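Local coordinates for protein lipase (Pelosinus fermentans, PDB 5AH0) that hydrolyses ester bonds as a lipase of the alpha/beta-hydrolase clan and also cleaves the polyester poly(butylene adipate-co-terephthalate), at residues 74-85 with 133-143. Sequence-based numbering, arbitrary orientation.
With ZN (zinc ion), chain C.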
loop_
_atom_site.group_PDB
_atom_site.type_symbol
_atom_site.label_atom_id
_atom_site.label_comp_id
_atom_site.label_asym_id
_atom_site.label_seq_id
_atom_site.Cartn_x
_atom_site.Cartn_y
_atom_site.Cartn_z
ATOM N N HIS A 74 -0.047 -20.394 -10.129
ATOM C CA HIS A 74 -0.331 -21.118 -11.361
ATOM C C HIS A 74 -1.704 -20.746 -11.936
ATOM O O HIS A 74 -1.819 -20.373 -13.110
ATOM C CB HIS A 74 -0.249 -22.627 -11.121
ATOM C CG HIS A 74 -0.391 -23.437 -12.370
ATOM N ND1 HIS A 74 0.411 -23.244 -13.475
ATOM C CD2 HIS A 74 -1.239 -24.442 -12.692
ATOM C CE1 HIS A 74 0.061 -24.094 -14.423
ATOM N NE2 HIS A 74 -0.937 -24.835 -13.973
ATOM N N ALA A 75 -2.739 -20.845 -11.107
ATOM C CA ALA A 75 -4.102 -20.518 -11.525
ATOM C C ALA A 75 -4.287 -19.019 -11.817
ATOM O O ALA A 75 -4.719 -18.639 -12.911
ATOM C CB ALA A 75 -5.094 -20.978 -10.465
ATOM N N HIS A 76 -3.963 -18.175 -10.835
ATOM C CA HIS A 76 -4.152 -16.731 -10.972
ATOM C C HIS A 76 -3.516 -16.173 -12.238
ATOM O O HIS A 76 -4.170 -15.453 -12.991
ATOM C CB HIS A 76 -3.583 -15.985 -9.762
ATOM C CG HIS A 76 -3.629 -14.493 -9.908
ATOM N ND1 HIS A 76 -4.699 -13.737 -9.486
ATOM C CD2 HIS A 76 -2.750 -13.626 -10.470
ATOM C CE1 HIS A 76 -4.472 -12.464 -9.766
ATOM N NE2 HIS A 76 -3.300 -12.373 -10.364
ATOM N N SER A 77 -2.249 -16.512 -12.464
ATOM C CA SER A 77 -1.500 -16.006 -13.613
ATOM C C SER A 77 -2.223 -16.276 -14.914
ATOM O O SER A 77 -2.413 -15.370 -15.726
ATOM C CB SER A 77 -0.114 -16.639 -13.691
ATOM O OG SER A 77 0.487 -16.732 -12.418
ATOM N N THR A 78 -2.603 -17.537 -15.105
ATOM C CA THR A 78 -3.260 -17.979 -16.325
ATOM C C THR A 78 -4.595 -17.282 -16.530
ATOM O O THR A 78 -4.888 -16.802 -17.624
ATOM C CB THR A 78 -3.493 -19.501 -16.327
ATOM O OG1 THR A 78 -2.286 -20.175 -15.952
ATOM C CG2 THR A 78 -3.922 -19.966 -17.711
ATOM N N GLN A 79 -5.406 -17.241 -15.477
ATOM C CA GLN A 79 -6.725 -16.619 -15.555
ATOM C C GLN A 79 -6.649 -15.132 -15.912
ATOM O O GLN A 79 -7.521 -14.603 -16.599
ATOM C CB GLN A 79 -7.469 -16.797 -14.232
ATOM C CG GLN A 79 -8.742 -15.980 -14.132
ATOM C CD GLN A 79 -9.408 -16.101 -12.782
ATOM O OE1 GLN A 79 -9.637 -15.099 -12.098
ATOM N NE2 GLN A 79 -9.732 -17.335 -12.390
ATOM N N LYS A 80 -5.604 -14.461 -15.451
ATOM C CA LYS A 80 -5.459 -13.045 -15.730
ATOM C C LYS A 80 -4.582 -12.785 -16.958
ATOM O O LYS A 80 -4.643 -11.710 -17.549
ATOM C CB LYS A 80 -4.886 -12.330 -14.512
ATOM C CG LYS A 80 -5.939 -11.711 -13.619
ATOM C CD LYS A 80 -6.775 -12.761 -12.902
ATOM C CE LYS A 80 -7.875 -12.132 -12.043
ATOM N NZ LYS A 80 -9.133 -11.892 -12.815
ATOM N N GLY A 81 -3.758 -13.755 -17.337
ATOM C CA GLY A 81 -2.866 -13.565 -18.467
ATOM C C GLY A 81 -1.522 -12.971 -18.082
ATOM O O GLY A 81 -1.086 -11.980 -18.666
ATOM N N HIS A 82 -0.873 -13.587 -17.093
ATOM C CA HIS A 82 0.411 -13.126 -16.556
ATOM C C HIS A 82 1.644 -13.755 -17.176
ATOM O O HIS A 82 1.575 -14.496 -18.141
ATOM C CB HIS A 82 0.504 -13.431 -15.059
ATOM C CG HIS A 82 -0.076 -12.383 -14.169
ATOM N ND1 HIS A 82 -0.334 -11.101 -14.593
ATOM C CD2 HIS A 82 -0.456 -12.437 -12.871
ATOM C CE1 HIS A 82 -0.839 -10.404 -13.588
ATOM N NE2 HIS A 82 -0.928 -11.195 -12.534
ATOM N N SER A 83 2.780 -13.398 -16.592
ATOM C CA SER A 83 3.906 -14.295 -16.440
ATOM C C SER A 83 3.709 -14.824 -15.035
ATOM O O SER A 83 3.461 -14.040 -14.122
ATOM C CB SER A 83 5.252 -13.584 -16.573
ATOM O OG SER A 83 5.316 -12.792 -17.741
ATOM N N ARG A 84 3.756 -16.138 -14.851
ATOM C CA ARG A 84 3.539 -16.704 -13.523
ATOM C C ARG A 84 4.599 -16.241 -12.531
ATOM O O ARG A 84 4.300 -15.919 -11.384
ATOM C CB ARG A 84 3.521 -18.235 -13.571
ATOM C CG ARG A 84 3.283 -18.854 -12.204
ATOM C CD ARG A 84 3.657 -20.317 -12.131
ATOM N NE ARG A 84 3.704 -20.764 -10.743
ATOM C CZ ARG A 84 3.641 -22.032 -10.356
ATOM N NH1 ARG A 84 3.508 -23.001 -11.254
ATOM N NH2 ARG A 84 3.691 -22.329 -9.065
ATOM N N TYR A 85 5.844 -16.217 -12.993
ATOM C CA TYR A 85 6.977 -15.931 -12.129
ATOM C C TYR A 85 7.471 -14.504 -12.321
ATOM O O TYR A 85 7.565 -14.019 -13.450
ATOM C CB TYR A 85 8.112 -16.923 -12.391
ATOM C CG TYR A 85 7.841 -18.332 -11.898
ATOM C CD1 TYR A 85 7.997 -18.658 -10.553
ATOM C CD2 TYR A 85 7.453 -19.344 -12.779
ATOM C CE1 TYR A 85 7.764 -19.948 -10.093
ATOM C CE2 TYR A 85 7.215 -20.636 -12.327
ATOM C CZ TYR A 85 7.373 -20.930 -10.985
ATOM O OH TYR A 85 7.143 -22.204 -10.519
ATOM N N GLU A 133 -7.646 -22.691 -4.430
ATOM C CA GLU A 133 -7.597 -22.709 -5.879
ATOM C C GLU A 133 -6.226 -23.125 -6.381
ATOM O O GLU A 133 -6.110 -23.903 -7.324
ATOM C CB GLU A 133 -7.951 -21.330 -6.440
ATOM C CG GLU A 133 -9.212 -20.706 -5.855
ATOM C CD GLU A 133 -10.473 -21.485 -6.195
ATOM O OE1 GLU A 133 -10.474 -22.223 -7.205
ATOM O OE2 GLU A 133 -11.472 -21.352 -5.455
ATOM N N GLU A 134 -5.182 -22.639 -5.723
ATOM C CA GLU A 134 -3.832 -22.902 -6.194
ATOM C C GLU A 134 -3.371 -24.294 -5.791
ATOM O O GLU A 134 -2.696 -24.970 -6.561
ATOM C CB GLU A 134 -2.848 -21.859 -5.654
ATOM C CG GLU A 134 -3.110 -20.411 -6.088
ATOM C CD GLU A 134 -2.906 -20.189 -7.582
ATOM O OE1 GLU A 134 -2.310 -21.075 -8.245
ATOM O OE2 GLU A 134 -3.318 -19.118 -8.086
ATOM N N ARG A 135 -3.746 -24.719 -4.589
ATOM C CA ARG A 135 -3.345 -26.024 -4.083
ATOM C C ARG A 135 -3.928 -27.157 -4.906
ATOM O O ARG A 135 -3.338 -28.232 -5.013
ATOM C CB ARG A 135 -3.780 -26.200 -2.638
ATOM C CG ARG A 135 -2.936 -25.487 -1.640
ATOM C CD ARG A 135 -3.573 -25.630 -0.284
ATOM N NE ARG A 135 -4.926 -25.088 -0.257
ATOM C CZ ARG A 135 -5.578 -24.803 0.863
ATOM N NH1 ARG A 135 -4.996 -25.008 2.036
ATOM N NH2 ARG A 135 -6.803 -24.308 0.817
ATOM N N ASN A 136 -5.100 -26.914 -5.478
ATOM C CA ASN A 136 -5.742 -27.914 -6.311
ATOM C C ASN A 136 -5.040 -28.051 -7.644
ATOM O O ASN A 136 -4.426 -29.081 -7.935
ATOM C CB ASN A 136 -7.210 -27.551 -6.536
ATOM C CG ASN A 136 -8.024 -27.633 -5.270
ATOM O OD1 ASN A 136 -7.512 -28.003 -4.213
ATOM N ND2 ASN A 136 -9.296 -27.268 -5.361
ATOM N N THR A 137 -5.133 -27.000 -8.447
ATOM C CA THR A 137 -4.606 -27.028 -9.798
ATOM C C THR A 137 -3.231 -26.387 -9.885
ATOM O O THR A 137 -3.121 -25.173 -10.075
ATOM C CB THR A 137 -5.547 -26.322 -10.771
ATOM O OG1 THR A 137 -6.903 -26.609 -10.414
ATOM C CG2 THR A 137 -5.274 -26.784 -12.198
ATOM N N THR A 138 -2.189 -27.197 -9.731
ATOM C CA THR A 138 -0.816 -26.746 -9.927
ATOM C C THR A 138 0.014 -28.001 -10.156
ATOM O O THR A 138 -0.042 -28.943 -9.366
ATOM C CB THR A 138 -0.286 -25.898 -8.715
ATOM O OG1 THR A 138 1.040 -25.416 -8.978
ATOM C CG2 THR A 138 -0.298 -26.696 -7.418
ATOM N N PRO A 139 0.780 -28.023 -11.257
ATOM C CA PRO A 139 1.452 -29.262 -11.665
ATOM C C PRO A 139 2.400 -29.763 -10.584
ATOM O O PRO A 139 2.135 -30.770 -9.931
ATOM C CB PRO A 139 2.206 -28.867 -12.941
ATOM C CG PRO A 139 2.167 -27.378 -13.019
ATOM C CD PRO A 139 1.322 -26.827 -11.923
ATOM N N SER A 140 3.486 -29.043 -10.384
ATOM C CA SER A 140 4.322 -29.268 -9.229
ATOM C C SER A 140 4.947 -27.937 -8.908
ATOM O O SER A 140 4.652 -26.927 -9.567
ATOM C CB SER A 140 5.387 -30.329 -9.484
ATOM O OG SER A 140 6.323 -29.894 -10.450
ATOM N N GLN A 141 5.779 -27.927 -7.875
ATOM C CA GLN A 141 6.530 -26.738 -7.535
ATOM C C GLN A 141 5.582 -25.565 -7.255
ATOM O O GLN A 141 5.670 -24.523 -7.901
ATOM C CB GLN A 141 7.500 -26.401 -8.668
ATOM C CG GLN A 141 8.905 -26.095 -8.216
ATOM C CD GLN A 141 9.783 -25.610 -9.348
ATOM O OE1 GLN A 141 9.984 -24.405 -9.518
ATOM N NE2 GLN A 141 10.303 -26.547 -10.140
ATOM N N LEU A 142 4.650 -25.761 -6.323
ATOM C CA LEU A 142 3.725 -24.707 -5.892
ATOM C C LEU A 142 4.394 -23.740 -4.904
ATOM O O LEU A 142 5.225 -24.159 -4.093
ATOM C CB LEU A 142 2.482 -25.334 -5.255
ATOM C CG LEU A 142 1.444 -24.412 -4.619
ATOM C CD1 LEU A 142 0.651 -23.670 -5.690
ATOM C CD2 LEU A 142 0.519 -25.180 -3.692
ATOM N N SER A 143 4.034 -22.454 -4.962
ATOM C CA SER A 143 4.594 -21.477 -4.028
ATOM C C SER A 143 4.150 -21.715 -2.594
ATOM O O SER A 143 2.961 -21.893 -2.323
ATOM C CB SER A 143 4.222 -20.050 -4.409
ATOM O OG SER A 143 4.736 -19.156 -3.431
HETATM ZN ZN ZN C . -2.158 -10.725 -10.934
#
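The zinc-site helix 74-80 of this alpha/beta-hydrolase lipase is gripped at its first turn by the Glu134 carboxylate. Both oxygens accept backbone N-H groups. Ala75 N gives a hydrogen bond of 2.9 Å to Glu134 OE1, on its syn side and 17° out of the carboxylate plane. His76 N bonds to the syn lone pair of Glu134 OE2 at 3.0 Å. The Glu134 chain is bent at chi2 (-67°), which turns its buried carboxylate onto the helix start. The negative charge there probably also interacts favourably with the helix dipole. With an alanine in place of Glu134, the N-H groups of Ala75 and His76 would probably lose these acceptors, and the first turn would be held less firmly.

His76 links this contact to the metal. Its CB lies beside Glu134 OE2, while its ring leads away and binds the zinc ion through NE2 at 2.1 Å. His82, directly after Gly81, the C-prime residue of the Schellman motif that ends the helix, supplies NE2 as a second ligand; Asp56 and Asp233 complete the site.

The loop after helix 132-136 packs on His74. Pro139 CD sits over the centre of the imidazole face in a CH-pi contact, 3.6 Å from the ring centroid. Thr137 O lies at the ring edge, in plane, 3.3 Å from His74 CD2. The extended Arg84 chain reaches the same loop. Its guanidinium lies between His74 CB on one face and Tyr85 OH on the other, and its NE forms a salt bridge with Asp71. Arg84 NH2 adds a weak hydrogen bond to Gln141 O, 3.2 Å long and bent to 122°.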